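Local coordinates for phosphoribosylformylglycinamidine synthase 2 (Thermus thermophilus, PDB 3VIU), which belongs to the PurM-like (AIR synthase-related) protein family, carries a duplicated pair of such domains in one chain, and binds ADP and magnesium, at residues A[44-49]-A[366-371]. Sequence-based numbering, arbitrary orientation.
Sequences YKNSRP and YVRVGR. With ADP (adenosine-5'-diphosphate), chain B.
Tyr366 and Lys45 meet through backbone and side chain together. The amide N of Tyr366 donates to Lys45 O at 2.9 Å; the N-H...O angle of 156° marks a fairly straight bond, though the donor sits above the carbonyl plane. Beyond it the two side chains run alongside each other in the same direction, Lys45 CD lying 4.1 Å from CE2 of the Tyr366 ring. Each leaves its backbone with CG anti to the carbonyl carbon (chi1 -57° in Tyr366), and this shared setting takes both polar ends to Glu14 OE2, which forms a salt bridge with Lys45 NZ and is hydrogen-bonded to Tyr366 OH. In this PurM-like chain, with its two pairs of AIR synthase-related domains, the contact joins the turn before helix 48-51 to the loop between helices 357-361 and 374-380. Tyr44, at the start of this turn, reaches the ADP pocket, with its CE2 3.2 Å from ADP N7. Asn46 reaches between Tyr366 and Arg368: the end of its side chain comes over one face of the Arg368 guanidinium, Asn46 CG 3.8 Å above that plane and toward its rim, with the amide and guanidinium planes 74° apart. Arg368 NH2 forms a salt bridge with Glu493 OE1. On the neighbouring flank, Pro49 CG approaches Tyr366 O at 3.9 Å, and Pro49 CB makes an apolar contact with Val367 CG2 at 4.1 Å.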
loop_
_atom_site.group_PDB
_atom_site.type_symbol
_atom_site.label_atom_id
_atom_site.label_comp_id
_atom_site.label_asym_id
_atom_site.label_seq_id
_atom_site.Cartn_x
_atom_site.Cartn_y
_atom_site.Cartn_z
ATOM N N TYR A 44 13.542 0.113 -12.747
ATOM C CA TYR A 44 13.812 -0.711 -11.570
ATOM C C TYR A 44 15.171 -1.402 -11.714
ATOM O O TYR A 44 15.326 -2.566 -11.364
ATOM C CB TYR A 44 12.729 -1.783 -11.422
ATOM C CG TYR A 44 11.401 -1.263 -10.939
ATOM C CD1 TYR A 44 10.685 -0.302 -11.667
ATOM C CD2 TYR A 44 10.874 -1.696 -9.725
ATOM C CE1 TYR A 44 9.481 0.216 -11.183
ATOM C CE2 TYR A 44 9.682 -1.183 -9.236
ATOM C CZ TYR A 44 8.993 -0.230 -9.961
ATOM O OH TYR A 44 7.829 0.276 -9.438
ATOM N N LYS A 45 16.151 -0.671 -12.227
ATOM C CA LYS A 45 17.480 -1.209 -12.463
ATOM C C LYS A 45 18.204 -1.861 -11.282
ATOM O O LYS A 45 18.847 -2.893 -11.449
ATOM C CB LYS A 45 18.352 -0.121 -13.086
ATOM C CG LYS A 45 17.883 0.286 -14.478
ATOM C CD LYS A 45 18.783 1.341 -15.117
ATOM C CE LYS A 45 18.852 2.605 -14.265
ATOM N NZ LYS A 45 19.502 3.731 -14.985
ATOM N N ASN A 46 18.095 -1.289 -10.092
ATOM C CA ASN A 46 18.782 -1.863 -8.945
ATOM C C ASN A 46 17.958 -2.815 -8.094
ATOM O O ASN A 46 18.507 -3.497 -7.228
ATOM C CB ASN A 46 19.331 -0.751 -8.060
ATOM C CG ASN A 46 20.404 0.057 -8.752
ATOM O OD1 ASN A 46 20.124 0.878 -9.631
ATOM N ND2 ASN A 46 21.645 -0.180 -8.370
ATOM N N SER A 47 16.656 -2.882 -8.347
ATOM C CA SER A 47 15.775 -3.739 -7.560
ATOM C C SER A 47 15.314 -5.025 -8.229
ATOM O O SER A 47 15.006 -5.992 -7.536
ATOM C CB SER A 47 14.538 -2.954 -7.107
ATOM O OG SER A 47 13.757 -2.559 -8.219
ATOM N N ARG A 48 15.258 -5.045 -9.559
ATOM C CA ARG A 48 14.810 -6.242 -10.269
ATOM C C ARG A 48 15.527 -7.526 -9.855
ATOM O O ARG A 48 14.881 -8.502 -9.490
ATOM C CB ARG A 48 14.917 -6.042 -11.786
ATOM C CG ARG A 48 13.579 -5.686 -12.463
ATOM C CD ARG A 48 13.766 -4.740 -13.657
ATOM N NE ARG A 48 14.550 -5.327 -14.743
ATOM C CZ ARG A 48 15.067 -4.634 -15.755
ATOM N NH1 ARG A 48 14.889 -3.321 -15.830
ATOM N NH2 ARG A 48 15.762 -5.255 -16.700
ATOM N N PRO A 49 16.871 -7.537 -9.881
ATOM C CA PRO A 49 17.623 -8.737 -9.500
ATOM C C PRO A 49 17.218 -9.328 -8.148
ATOM O O PRO A 49 17.275 -10.542 -7.956
ATOM C CB PRO A 49 19.071 -8.246 -9.491
ATOM C CG PRO A 49 19.071 -7.171 -10.503
ATOM C CD PRO A 49 17.793 -6.432 -10.196
ATOM N N TYR A 366 21.475 -3.789 -12.100
ATOM C CA TYR A 366 22.743 -3.760 -11.394
ATOM C C TYR A 366 22.735 -4.531 -10.079
ATOM O O TYR A 366 21.731 -4.579 -9.365
ATOM C CB TYR A 366 23.162 -2.305 -11.143
ATOM C CG TYR A 366 23.262 -1.461 -12.399
ATOM C CD1 TYR A 366 24.181 -1.772 -13.402
ATOM C CD2 TYR A 366 22.429 -0.359 -12.589
ATOM C CE1 TYR A 366 24.268 -1.010 -14.564
ATOM C CE2 TYR A 366 22.508 0.415 -13.751
ATOM C CZ TYR A 366 23.431 0.082 -14.733
ATOM O OH TYR A 366 23.519 0.840 -15.876
ATOM N N VAL A 367 23.868 -5.150 -9.778
ATOM C CA VAL A 367 24.023 -5.896 -8.544
ATOM C C VAL A 367 25.149 -5.227 -7.775
ATOM O O VAL A 367 26.147 -4.809 -8.365
ATOM C CB VAL A 367 24.382 -7.367 -8.816
ATOM C CG1 VAL A 367 24.966 -8.004 -7.568
ATOM C CG2 VAL A 367 23.133 -8.126 -9.248
ATOM N N ARG A 368 24.978 -5.108 -6.464
ATOM C CA ARG A 368 25.990 -4.483 -5.626
ATOM C C ARG A 368 26.275 -5.340 -4.417
ATOM O O ARG A 368 25.661 -6.391 -4.222
ATOM C CB ARG A 368 25.519 -3.107 -5.151
ATOM C CG ARG A 368 25.549 -2.036 -6.216
ATOM C CD ARG A 368 24.640 -0.877 -5.852
ATOM N NE ARG A 368 24.626 0.151 -6.886
ATOM C CZ ARG A 368 24.395 -0.086 -8.172
ATOM N NH1 ARG A 368 24.164 -1.323 -8.580
ATOM N NH2 ARG A 368 24.385 0.909 -9.051
ATOM N N VAL A 369 27.222 -4.883 -3.608
ATOM C CA VAL A 369 27.573 -5.578 -2.384
ATOM C C VAL A 369 27.101 -4.706 -1.236
ATOM O O VAL A 369 27.608 -3.605 -1.023
ATOM C CB VAL A 369 29.095 -5.814 -2.265
ATOM C CG1 VAL A 369 29.533 -6.870 -3.273
ATOM C CG2 VAL A 369 29.848 -4.506 -2.498
ATOM N N GLY A 370 26.097 -5.191 -0.519
ATOM C CA GLY A 370 25.582 -4.438 0.599
ATOM C C GLY A 370 26.421 -4.665 1.838
ATOM O O GLY A 370 27.112 -5.676 1.967
ATOM N N ARG A 371 26.373 -3.693 2.736
ATOM C CA ARG A 371 27.079 -3.759 4.004
ATOM C C ARG A 371 26.281 -2.896 4.958
ATOM O O ARG A 371 26.003 -1.725 4.674
ATOM C CB ARG A 371 28.510 -3.216 3.901
ATOM C CG ARG A 371 29.326 -3.513 5.149
ATOM C CD ARG A 371 30.762 -3.027 5.059
ATOM N NE ARG A 371 30.911 -1.668 5.558
ATOM C CZ ARG A 371 31.163 -0.616 4.789
ATOM N NH1 ARG A 371 31.297 -0.774 3.475
ATOM N NH2 ARG A 371 31.283 0.592 5.335
HETATM P PB ADP B . 2.896 1.926 -13.072
HETATM O O1B ADP B . 4.011 2.798 -13.534
HETATM O O2B ADP B . 2.394 2.426 -11.627
HETATM O O3B ADP B . 1.643 2.016 -14.197
HETATM P PA ADP B . 5.007 0.234 -12.712
HETATM O O1A ADP B . 5.709 0.207 -14.024
HETATM O O2A ADP B . 5.562 1.488 -11.848
HETATM O O3A ADP B . 3.388 0.366 -12.959
HETATM O "O5'" ADP B . 5.285 -1.120 -11.841
HETATM C "C5'" ADP B . 6.031 -2.061 -12.638
HETATM C "C4'" ADP B . 5.483 -3.515 -12.536
HETATM O "O4'" ADP B . 6.291 -4.316 -11.615
HETATM C "C3'" ADP B . 4.029 -3.617 -12.008
HETATM O "O3'" ADP B . 3.373 -4.735 -12.621
HETATM C "C2'" ADP B . 4.215 -3.793 -10.501
HETATM O "O2'" ADP B . 3.092 -4.431 -9.886
HETATM C "C1'" ADP B . 5.506 -4.610 -10.406
HETATM N N9 ADP B . 6.269 -4.278 -9.194
HETATM C C8 ADP B . 7.029 -3.160 -8.993
HETATM N N7 ADP B . 7.571 -3.183 -7.810
HETATM C C5 ADP B . 7.199 -4.312 -7.171
HETATM C C6 ADP B . 7.462 -4.877 -5.896
HETATM N N6 ADP B . 8.279 -4.222 -4.992
HETATM N N1 ADP B . 6.900 -6.066 -5.585
HETATM C C2 ADP B . 6.105 -6.718 -6.448
HETATM N N3 ADP B . 5.834 -6.220 -7.656
HETATM C C4 ADP B . 6.352 -5.038 -8.053
#